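Local coordinates for protein probable hydrolase (Pseudomonas aeruginosa, PDB 7AL6) that is of unknown function but has the alpha/beta-hydrolase fold and is probably a hydrolase, possibly one acting on lipids, at residues Ile177-Leu185 with Gly262-Glu270. Residues are numbered along the deposited sequence; the frame is centred on the assembly and turned at random.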
ATOM      1  N   ILE A 177      18.942  11.946  28.791  1.00 57.05           N
ATOM      2  CA  ILE A 177      18.155  13.172  28.500  1.00 43.80           C
ATOM      3  C   ILE A 177      17.350  13.474  29.758  1.00 34.61           C
ATOM      4  O   ILE A 177      17.069  12.573  30.506  1.00 40.13           O
ATOM      5  CB  ILE A 177      17.276  13.078  27.238  1.00 44.17           C
ATOM      6  CG1 ILE A 177      16.077  12.156  27.405  1.00 52.00           C
ATOM      7  CG2 ILE A 177      18.090  12.697  26.022  1.00 51.19           C
ATOM      8  CD1 ILE A 177      14.938  12.510  26.492  1.00 47.65           C
ATOM      9  N   SER A 178      16.977  14.721  29.958  1.00 32.47           N
ATOM     10  CA  SER A 178      16.215  15.194  31.132  1.00 42.45           C
ATOM     11  C   SER A 178      14.773  14.660  31.116  1.00 52.36           C
ATOM     12  O   SER A 178      14.291  14.249  30.060  1.00 35.28           O
ATOM     13  CB  SER A 178      16.250  16.673  31.186  1.00 35.88           C
ATOM     14  OG  SER A 178      15.309  17.210  30.316  1.00 37.89           O
ATOM     15  N   ARG A 179      14.113  14.655  32.274  1.00 37.53           N
ATOM     16  CA  ARG A 179      12.719  14.178  32.429  1.00 45.02           C
ATOM     17  C   ARG A 179      11.824  15.040  31.537  1.00 39.28           C
ATOM     18  O   ARG A 179      11.008  14.474  30.846  1.00 33.15           O
ATOM     19  CB  ARG A 179      12.253  14.228  33.887  1.00 43.62           C
ATOM     20  CG  ARG A 179      10.836  13.712  34.100  1.00 48.88           C
ATOM     21  CD  ARG A 179      10.414  13.508  35.548  1.00 57.76           C
ATOM     22  NE  ARG A 179      11.118  12.412  36.184  1.00 61.59           N
ATOM     23  CZ  ARG A 179      10.744  11.141  36.168  1.00 64.27           C
ATOM     24  NH1 ARG A 179       9.624  10.768  35.577  1.00 60.19           N
ATOM     25  NH2 ARG A 179      11.496  10.242  36.759  1.00 67.26           N
ATOM     26  N   GLU A 180      12.040  16.350  31.523  1.00 29.82           N
ATOM     27  CA  GLU A 180      11.247  17.299  30.718  1.00 33.81           C
ATOM     28  C   GLU A 180      11.438  16.998  29.232  1.00 38.97           C
ATOM     29  O   GLU A 180      10.467  17.042  28.528  1.00 40.89           O
ATOM     30  CB  GLU A 180      11.593  18.735  31.070  1.00 43.53           C
ATOM     31  CG  GLU A 180      11.011  19.172  32.389  1.00 47.49           C
ATOM     32  CD  GLU A 180      11.175  20.645  32.686  1.00 55.20           C
ATOM     33  OE1 GLU A 180      11.823  21.329  31.911  1.00 50.49           O
ATOM     34  OE2 GLU A 180      10.644  21.087  33.692  1.00 59.97           O
ATOM     35  N   ALA A 181      12.653  16.715  28.792  1.00 34.20           N
ATOM     36  CA  ALA A 181      12.912  16.324  27.416  1.00 36.32           C
ATOM     37  C   ALA A 181      12.111  15.082  27.047  1.00 38.08           C
ATOM     38  O   ALA A 181      11.466  15.035  25.988  1.00 30.50           O
ATOM     39  CB  ALA A 181      14.413  16.067  27.211  1.00 29.18           C
ATOM     40  N   ALA A 182      12.158  14.063  27.907  1.00 28.64           N
ATOM     41  CA  ALA A 182      11.455  12.813  27.649  1.00 29.59           C
ATOM     42  C   ALA A 182       9.946  13.008  27.640  1.00 34.81           C
ATOM     43  O   ALA A 182       9.259  12.457  26.770  1.00 30.82           O
ATOM     44  CB  ALA A 182      11.892  11.768  28.658  1.00 30.53           C
ATOM     45  N   GLU A 183       9.426  13.851  28.543  1.00 27.46           N
ATOM     46  CA  GLU A 183       8.019  14.245  28.508  1.00 37.03           C
ATOM     47  C   GLU A 183       7.651  14.929  27.193  1.00 35.57           C
ATOM     48  O   GLU A 183       6.590  14.655  26.619  1.00 34.43           O
ATOM     49  CB  GLU A 183       7.701  15.187  29.690  1.00 31.21           C
ATOM     50  CG  GLU A 183       7.791  14.472  31.037  1.00 43.14           C
ATOM     51  CD  GLU A 183       7.476  15.348  32.254  1.00 49.92           C
ATOM     52  OE1 GLU A 183       7.224  16.565  32.115  1.00 60.34           O
ATOM     53  OE2 GLU A 183       7.519  14.787  33.366  1.00 59.53           O
ATOM     54  N   LEU A 184       8.458  15.902  26.755  1.00 28.99           N
ATOM     55  CA  LEU A 184       8.154  16.623  25.523  1.00 32.11           C
ATOM     56  C   LEU A 184       8.125  15.671  24.326  1.00 25.56           C
ATOM     57  O   LEU A 184       7.188  15.672  23.529  1.00 29.63           O
ATOM     58  CB  LEU A 184       9.175  17.746  25.338  1.00 35.32           C
ATOM     59  CG  LEU A 184       8.993  18.929  26.284  1.00 35.51           C
ATOM     60  CD1 LEU A 184      10.239  19.826  26.285  1.00 35.27           C
ATOM     61  CD2 LEU A 184       7.778  19.723  25.914  1.00 41.57           C
ATOM     62  N   LEU A 185       9.121  14.806  24.212  1.00 25.08           N
ATOM     63  CA  LEU A 185       9.107  13.833  23.144  1.00 31.37           C
ATOM     64  C   LEU A 185       7.920  12.873  23.248  1.00 37.26           C
ATOM     65  O   LEU A 185       7.367  12.467  22.217  1.00 27.86           O
ATOM     66  CB  LEU A 185      10.417  13.084  23.137  1.00 28.03           C
ATOM     67  CG  LEU A 185      11.627  13.929  22.710  1.00 30.39           C
ATOM     68  CD1 LEU A 185      12.885  13.179  23.080  1.00 23.09           C
ATOM     69  CD2 LEU A 185      11.587  14.224  21.221  1.00 28.64           C
ATOM     70  N   GLY A 262      24.252  17.659  27.659  1.00 32.83           N
ATOM     71  CA  GLY A 262      24.262  16.379  26.979  1.00 29.21           C
ATOM     72  C   GLY A 262      23.931  16.475  25.488  1.00 24.25           C
ATOM     73  O   GLY A 262      23.781  17.547  24.912  1.00 26.62           O
ATOM     74  N   HIS A 263      23.784  15.297  24.873  1.00 26.33           N
ATOM     75  CA  HIS A 263      23.488  15.194  23.455  1.00 32.07           C
ATOM     76  C   HIS A 263      22.194  15.912  23.049  1.00 32.18           C
ATOM     77  O   HIS A 263      22.091  16.436  21.926  1.00 28.50           O
ATOM     78  CB  HIS A 263      23.405  13.733  23.132  1.00 33.98           C
ATOM     79  CG  HIS A 263      23.171  13.436  21.696  1.00 41.93           C
ATOM     80  ND1 HIS A 263      23.992  13.908  20.699  1.00 29.86           N
ATOM     81  CD2 HIS A 263      22.222  12.691  21.090  1.00 32.61           C
ATOM     82  CE1 HIS A 263      23.575  13.444  19.537  1.00 36.28           C
ATOM     83  NE2 HIS A 263      22.497  12.709  19.745  1.00 31.11           N
ATOM     84  N   HIS A 264      21.228  15.993  23.956  1.00 27.19           N
ATOM     85  CA  HIS A 264      19.977  16.714  23.733  1.00 33.44           C
ATOM     86  C   HIS A 264      19.981  18.067  24.398  1.00 31.00           C
ATOM     87  O   HIS A 264      18.936  18.527  24.860  1.00 30.12           O
ATOM     88  CB  HIS A 264      18.797  15.884  24.227  1.00 33.89           C
ATOM     89  CG  HIS A 264      18.418  14.773  23.302  1.00 26.67           C
ATOM     90  ND1 HIS A 264      19.139  13.603  23.206  1.00 32.12           N
ATOM     91  CD2 HIS A 264      17.399  14.667  22.406  1.00 31.17           C
ATOM     92  CE1 HIS A 264      18.575  12.811  22.307  1.00 32.68           C
ATOM     93  NE2 HIS A 264      17.523  13.440  21.801  1.00 30.79           N
ATOM     94  N   LEU A 265      21.129  18.770  24.403  1.00 29.88           N
ATOM     95  CA  LEU A 265      21.231  19.992  25.199  1.00 23.96           C
ATOM     96  C   LEU A 265      20.177  21.023  24.835  1.00 28.28           C
ATOM     97  O   LEU A 265      19.794  21.845  25.680  1.00 27.80           O
ATOM     98  CB  LEU A 265      22.633  20.601  25.076  1.00 36.07           C
ATOM     99  CG  LEU A 265      22.963  21.362  23.802  1.00 33.98           C
ATOM    100  CD1 LEU A 265      24.315  22.093  24.011  1.00 29.31           C
ATOM    101  CD2 LEU A 265      23.042  20.446  22.583  1.00 26.80           C
ATOM    102  N   HIS A 266      19.758  21.066  23.579  1.00 28.06           N
ATOM    103  CA  HIS A 266      18.752  22.020  23.048  1.00 24.58           C
ATOM    104  C   HIS A 266      17.359  21.726  23.611  1.00 25.56           C
ATOM    105  O   HIS A 266      16.551  22.592  23.554  1.00 27.06           O
ATOM    106  CB  HIS A 266      18.737  22.012  21.520  1.00 28.77           C
ATOM    107  CG  HIS A 266      18.208  20.751  20.959  1.00 21.89           C
ATOM    108  ND1 HIS A 266      18.830  19.578  21.129  1.00 29.01           N
ATOM    109  CD2 HIS A 266      17.105  20.481  20.259  1.00 27.65           C
ATOM    110  CE1 HIS A 266      18.147  18.636  20.541  1.00 32.25           C
ATOM    111  NE2 HIS A 266      17.103  19.162  20.004  1.00 25.20           N
ATOM    112  N   LEU A 267      17.092  20.496  24.018  1.00 25.18           N
ATOM    113  CA  LEU A 267      15.773  20.085  24.558  1.00 32.97           C
ATOM    114  C   LEU A 267      15.770  19.833  26.072  1.00 33.26           C
ATOM    115  O   LEU A 267      14.732  20.027  26.666  1.00 30.38           O
ATOM    116  CB  LEU A 267      15.357  18.818  23.825  1.00 25.97           C
ATOM    117  CG  LEU A 267      14.035  18.211  24.260  1.00 28.64           C
ATOM    118  CD1 LEU A 267      12.889  19.072  23.807  1.00 28.37           C
ATOM    119  CD2 LEU A 267      13.901  16.807  23.742  1.00 23.94           C
ATOM    120  N   ASP A 268      16.911  19.526  26.675  1.00 31.24           N
ATOM    121  CA  ASP A 268      16.994  19.119  28.095  1.00 31.20           C
ATOM    122  C   ASP A 268      16.447  20.209  29.004  1.00 30.67           C
ATOM    123  O   ASP A 268      15.704  19.884  29.874  1.00 35.82           O
ATOM    124  CB  ASP A 268      18.420  18.782  28.499  1.00 30.61           C
ATOM    125  CG  ASP A 268      18.810  17.402  28.062  1.00 35.09           C
ATOM    126  OD1 ASP A 268      17.931  16.594  27.954  1.00 35.46           O
ATOM    127  OD2 ASP A 268      19.954  17.189  27.793  1.00 33.11           O
ATOM    128  N   ASP A 269      16.754  21.463  28.752  1.00 34.28           N
ATOM    129  CA  ASP A 269      16.318  22.512  29.651  1.00 30.04           C
ATOM    130  C   ASP A 269      16.328  23.836  28.915  1.00 29.86           C
ATOM    131  O   ASP A 269      16.820  23.952  27.791  1.00 35.15           O
ATOM    132  CB  ASP A 269      17.204  22.591  30.909  1.00 39.09           C
ATOM    133  CG  ASP A 269      18.683  22.692  30.575  1.00 41.64           C
ATOM    134  OD1 ASP A 269      19.056  23.484  29.672  1.00 38.08           O
ATOM    135  OD2 ASP A 269      19.460  21.946  31.193  1.00 48.35           O
ATOM    136  N   GLU A 270      15.763  24.843  29.565  1.00 34.07           N
ATOM    137  CA  GLU A 270      15.676  26.146  28.920  1.00 38.67           C
ATOM    138  C   GLU A 270      17.052  26.776  28.782  1.00 42.04           C
ATOM    139  O   GLU A 270      17.283  27.506  27.820  1.00 36.06           O
ATOM    140  CB  GLU A 270      14.747  27.079  29.692  1.00 41.68           C
ATOM    141  CG  GLU A 270      13.258  26.771  29.487  1.00 52.51           C
ATOM    142  CD  GLU A 270      12.800  26.970  28.038  1.00 47.36           C
ATOM    143  OE1 GLU A 270      13.166  28.004  27.433  1.00 49.64           O
ATOM    144  OE2 GLU A 270      12.086  26.088  27.512  1.00 46.04           O
TER
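The N-terminal end of helix 179-189 meets the loop that carries the probable catalytic histidine of this alpha/beta hydrolase, and S178 and D268 form the polar link. S178 N gives a nearly straight bond (173°) to D268 OD1 at 2.9 Å, from above the carboxylate plane. S178 OG donates to D268 O at 2.7 Å, in the carbonyl plane and on a lone pair. The same hydroxyl caps the helix, accepting from A181 N at 3.1 Å. With chi1 at 81° it can do both. H263, in 262-270, bonds to S102 OG and D126 OD2, consistent with a Ser-His-Asp triad whose serine sits on a nucleophile elbow. Next to it, the H264 ring lies obliquely against I177 CG2, modelled doubtfully close to H264 ND1. H264 NE2 is bonded to D38. L267 makes the apolar part of the contact. Its CG is anti to the backbone N (chi1 179°), which carries the methyls to the helix. L267 CD2 packs on A181 CB at 3.6 Å and on L185 CG at 3.8 Å. L267 CD1 meets L184 CD1 at 3.7 Å, the two side chains lying alongside and running opposite ways. R45 joins the two segments by salt bridges to E180 and E270.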